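PDB 6TFX: ABC transporter substrate-binding protein from Rhizobium radiobacter, which binds the opine mannopinic acid as a periplasmic solute-binding protein, probably delivering it to an ABC transporter for import into the bacterium. Local coordinates for residues S33-G45 and S50-S62. Numbering follows the deposited sequence.
Sequences SYIYGALVRFAPG and SSIEADLAESWES
R41 and E53 face each other as the hydrogen-bonded pair of a short antiparallel hairpin, R41 N giving to E53 O and E53 N to R41 O, both at 2.8 Å. Their side chains leave the same face and form a salt bridge above the rungs. R41 NE reaches the anti side of E53 OE2 at 2.8 Å, while NH2 adds a weak bond to the same oxygen. The match is not flat: guanidinium and carboxylate planes are turned 43° apart. With CG between N and the carbonyl carbon and the chain extended beyond, R41 reaches out along the same face as E53, and P44 CG lies over one face of its guanidinium, toward the rim.

At the next pair, V40 with A54, the side chains diverge. V40 sends CG2 to I52 CG2 at 3.6 Å and lays CG1 over the six-membered ring of W60, 3.8 Å from its centroid, a CH-pi contact. At the turn end, S51 OG accepts from A43 N at 3.0 Å and is also bonded to N48 O.

Beyond the ladder the two chain segments are tied by less regular bonds. D55 swings its carboxylate back (chi1 -160°) to take A38 N on OD2, 2.9 Å away and nearly straight at 172°. L56 N gives to A38 O. L39 O accepts A57 N on a lone pair and D55 N through a longer, more bent bond. D55 OD1 makes a salt bridge with R191, whose NH2 also bonds A54 O.

The F42 side chain is about 13 Å from the bound opine, and the hairpin follows helix 26-35 and leads into edge strand 57-62 of a four-stranded antiparallel sheet. L39 and L56 pack on V91 of helix 88-98, A57 lies on F71 of strand 68-73, and I52 and W60 meet L136 of helix 135-138.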
# COMPACT_ATOMS: atom_id res chain seq x y z
N SER A 33 8.62 4.82 6.05
CA SER A 33 9.42 5.41 4.97
C SER A 33 10.31 6.57 5.43
O SER A 33 11.21 6.98 4.70
CB SER A 33 8.54 5.86 3.81
OG SER A 33 7.91 7.10 4.09
N TYR A 34 10.04 7.11 6.63
CA TYR A 34 10.87 8.23 7.15
C TYR A 34 11.97 7.69 8.08
O TYR A 34 12.99 8.36 8.28
CB TYR A 34 10.01 9.20 7.98
CG TYR A 34 8.88 9.90 7.23
CD1 TYR A 34 8.72 9.74 5.85
CD2 TYR A 34 7.90 10.61 7.91
CE1 TYR A 34 7.66 10.33 5.17
CE2 TYR A 34 6.84 11.22 7.24
CZ TYR A 34 6.73 11.09 5.87
OH TYR A 34 5.64 11.67 5.24
N ILE A 35 11.73 6.53 8.70
CA ILE A 35 12.62 5.94 9.71
C ILE A 35 13.66 5.01 9.14
O ILE A 35 14.75 4.92 9.71
CB ILE A 35 11.74 5.17 10.76
CG1 ILE A 35 10.71 6.12 11.43
CG2 ILE A 35 12.58 4.40 11.81
CD1 ILE A 35 9.49 5.34 12.06
N TYR A 36 13.27 4.20 8.13
CA TYR A 36 14.14 3.16 7.62
C TYR A 36 14.63 3.42 6.20
O TYR A 36 14.04 4.21 5.44
CB TYR A 36 13.35 1.85 7.56
CG TYR A 36 12.84 1.37 8.90
CD1 TYR A 36 13.65 0.60 9.73
CD2 TYR A 36 11.54 1.65 9.31
CE1 TYR A 36 13.18 0.13 10.96
CE2 TYR A 36 11.06 1.19 10.54
CZ TYR A 36 11.88 0.41 11.35
OH TYR A 36 11.40 -0.10 12.53
N GLY A 37 15.65 2.64 5.85
CA GLY A 37 16.18 2.55 4.49
C GLY A 37 16.30 1.08 4.09
O GLY A 37 15.91 0.18 4.85
N ALA A 38 16.87 0.83 2.91
CA ALA A 38 17.00 -0.54 2.42
C ALA A 38 18.34 -0.69 1.68
O ALA A 38 19.14 0.25 1.65
CB ALA A 38 15.82 -0.84 1.50
N LEU A 39 18.58 -1.86 1.05
CA LEU A 39 19.80 -2.01 0.24
C LEU A 39 19.80 -0.99 -0.90
O LEU A 39 20.82 -0.36 -1.19
CB LEU A 39 19.85 -3.41 -0.35
CG LEU A 39 20.29 -4.52 0.64
CD1 LEU A 39 20.03 -5.91 0.05
CD2 LEU A 39 21.77 -4.37 1.01
N VAL A 40 18.64 -0.82 -1.55
CA VAL A 40 18.47 0.13 -2.68
C VAL A 40 17.19 0.92 -2.43
O VAL A 40 16.42 0.57 -1.53
CB VAL A 40 18.43 -0.62 -4.05
CG1 VAL A 40 19.75 -1.36 -4.30
CG2 VAL A 40 17.27 -1.62 -4.12
N ARG A 41 16.93 1.97 -3.23
CA ARG A 41 15.71 2.69 -2.94
C ARG A 41 15.13 3.25 -4.20
O ARG A 41 15.86 3.47 -5.16
CB ARG A 41 16.00 3.86 -1.97
CG ARG A 41 16.89 4.96 -2.60
CD ARG A 41 16.86 6.18 -1.70
NE ARG A 41 17.62 7.30 -2.23
CZ ARG A 41 17.71 8.46 -1.60
NH1 ARG A 41 17.07 8.66 -0.45
NH2 ARG A 41 18.44 9.45 -2.11
N PHE A 42 13.84 3.53 -4.18
CA PHE A 42 13.22 4.29 -5.26
C PHE A 42 13.84 5.70 -5.16
O PHE A 42 14.17 6.17 -4.07
CB PHE A 42 11.73 4.44 -4.96
CG PHE A 42 10.98 3.18 -5.30
CD1 PHE A 42 10.91 2.13 -4.38
CD2 PHE A 42 10.30 3.06 -6.49
CE1 PHE A 42 10.23 0.94 -4.71
CE2 PHE A 42 9.61 1.88 -6.81
CZ PHE A 42 9.61 0.83 -5.93
N ALA A 43 13.99 6.40 -6.30
CA ALA A 43 14.48 7.77 -6.22
C ALA A 43 13.44 8.57 -5.44
O ALA A 43 12.23 8.40 -5.68
CB ALA A 43 14.59 8.36 -7.62
N PRO A 44 13.87 9.47 -4.54
CA PRO A 44 12.90 10.32 -3.83
C PRO A 44 11.99 11.03 -4.84
O PRO A 44 12.47 11.63 -5.83
CB PRO A 44 13.78 11.30 -3.06
CG PRO A 44 15.06 10.50 -2.81
CD PRO A 44 15.26 9.75 -4.11
N GLY A 45 10.69 10.92 -4.62
CA GLY A 45 9.69 11.51 -5.50
C GLY A 45 9.23 10.62 -6.64
O GLY A 45 8.38 11.04 -7.44
N SER A 50 11.81 1.81 -12.15
CA SER A 50 12.85 2.23 -13.10
C SER A 50 13.86 3.18 -12.44
O SER A 50 15.01 3.27 -12.87
CB SER A 50 12.21 2.98 -14.27
OG SER A 50 11.62 4.20 -13.84
N SER A 51 13.41 3.89 -11.39
CA SER A 51 14.24 4.90 -10.72
C SER A 51 15.17 4.34 -9.63
O SER A 51 15.88 5.12 -9.00
CB SER A 51 13.32 5.94 -10.07
OG SER A 51 12.73 5.40 -8.89
N ILE A 52 15.10 3.04 -9.35
CA ILE A 52 15.83 2.47 -8.21
C ILE A 52 17.32 2.77 -8.29
O ILE A 52 17.94 2.68 -9.36
CB ILE A 52 15.49 0.98 -8.02
CG1 ILE A 52 14.05 0.89 -7.44
CG2 ILE A 52 16.47 0.30 -7.06
CD1 ILE A 52 13.38 -0.47 -7.49
N GLU A 53 17.86 3.20 -7.13
CA GLU A 53 19.25 3.65 -7.01
C GLU A 53 19.87 3.12 -5.69
O GLU A 53 19.15 2.63 -4.83
CB GLU A 53 19.31 5.19 -7.03
CG GLU A 53 18.41 5.88 -6.00
CD GLU A 53 18.44 7.40 -5.95
OE1 GLU A 53 18.29 8.06 -7.01
OE2 GLU A 53 18.59 7.94 -4.83
N ALA A 54 21.18 3.30 -5.52
CA ALA A 54 21.87 2.84 -4.30
C ALA A 54 21.29 3.47 -3.00
O ALA A 54 20.92 4.65 -2.99
CB ALA A 54 23.34 3.19 -4.39
N ASP A 55 21.28 2.70 -1.90
CA ASP A 55 20.86 3.22 -0.57
C ASP A 55 21.94 2.66 0.40
O ASP A 55 23.09 3.09 0.31
CB ASP A 55 19.43 2.78 -0.19
CG ASP A 55 18.75 3.63 0.89
OD1 ASP A 55 19.24 4.74 1.18
OD2 ASP A 55 17.70 3.17 1.45
N LEU A 56 21.63 1.62 1.20
CA LEU A 56 22.68 1.03 2.06
C LEU A 56 23.78 0.39 1.21
O LEU A 56 24.97 0.46 1.57
CB LEU A 56 22.07 -0.01 2.99
CG LEU A 56 23.04 -0.89 3.78
CD1 LEU A 56 23.88 -0.06 4.80
CD2 LEU A 56 22.27 -1.97 4.49
N ALA A 57 23.39 -0.27 0.09
CA ALA A 57 24.37 -0.87 -0.84
C ALA A 57 24.96 0.23 -1.71
O ALA A 57 24.21 0.95 -2.36
CB ALA A 57 23.71 -1.90 -1.73
N GLU A 58 26.29 0.35 -1.76
CA GLU A 58 26.88 1.37 -2.63
C GLU A 58 26.99 0.84 -4.08
O GLU A 58 27.01 1.63 -5.02
CB GLU A 58 28.25 1.85 -2.11
CG GLU A 58 29.27 0.74 -1.94
CD GLU A 58 30.61 1.19 -1.37
OE1 GLU A 58 30.74 2.38 -1.01
OE2 GLU A 58 31.52 0.34 -1.28
N SER A 59 27.06 -0.50 -4.24
CA SER A 59 27.17 -1.13 -5.56
C SER A 59 26.71 -2.58 -5.46
O SER A 59 26.60 -3.13 -4.37
CB SER A 59 28.61 -1.08 -6.08
OG SER A 59 29.47 -1.89 -5.30
N TRP A 60 26.43 -3.18 -6.61
CA TRP A 60 26.02 -4.58 -6.64
C TRP A 60 26.29 -5.14 -8.00
O TRP A 60 26.45 -4.37 -8.96
CB TRP A 60 24.56 -4.77 -6.26
CG TRP A 60 23.59 -4.01 -7.11
CD1 TRP A 60 22.94 -4.46 -8.23
CD2 TRP A 60 23.13 -2.67 -6.89
NE1 TRP A 60 22.13 -3.47 -8.74
CE2 TRP A 60 22.23 -2.36 -7.93
CE3 TRP A 60 23.38 -1.71 -5.90
CZ2 TRP A 60 21.61 -1.10 -8.03
CZ3 TRP A 60 22.77 -0.47 -5.99
CH2 TRP A 60 21.89 -0.18 -7.05
N GLU A 61 26.33 -6.46 -8.08
CA GLU A 61 26.53 -7.15 -9.34
C GLU A 61 25.89 -8.51 -9.28
O GLU A 61 25.67 -9.06 -8.19
CB GLU A 61 28.03 -7.26 -9.68
CG GLU A 61 28.85 -8.12 -8.73
CD GLU A 61 30.35 -8.04 -8.92
OE1 GLU A 61 30.81 -7.99 -10.09
OE2 GLU A 61 31.07 -8.03 -7.90
N SER A 62 25.58 -9.06 -10.44
CA SER A 62 25.03 -10.42 -10.50
C SER A 62 25.96 -11.26 -11.34
O SER A 62 26.71 -10.72 -12.17
CB SER A 62 23.64 -10.42 -11.13
OG SER A 62 23.67 -9.88 -12.45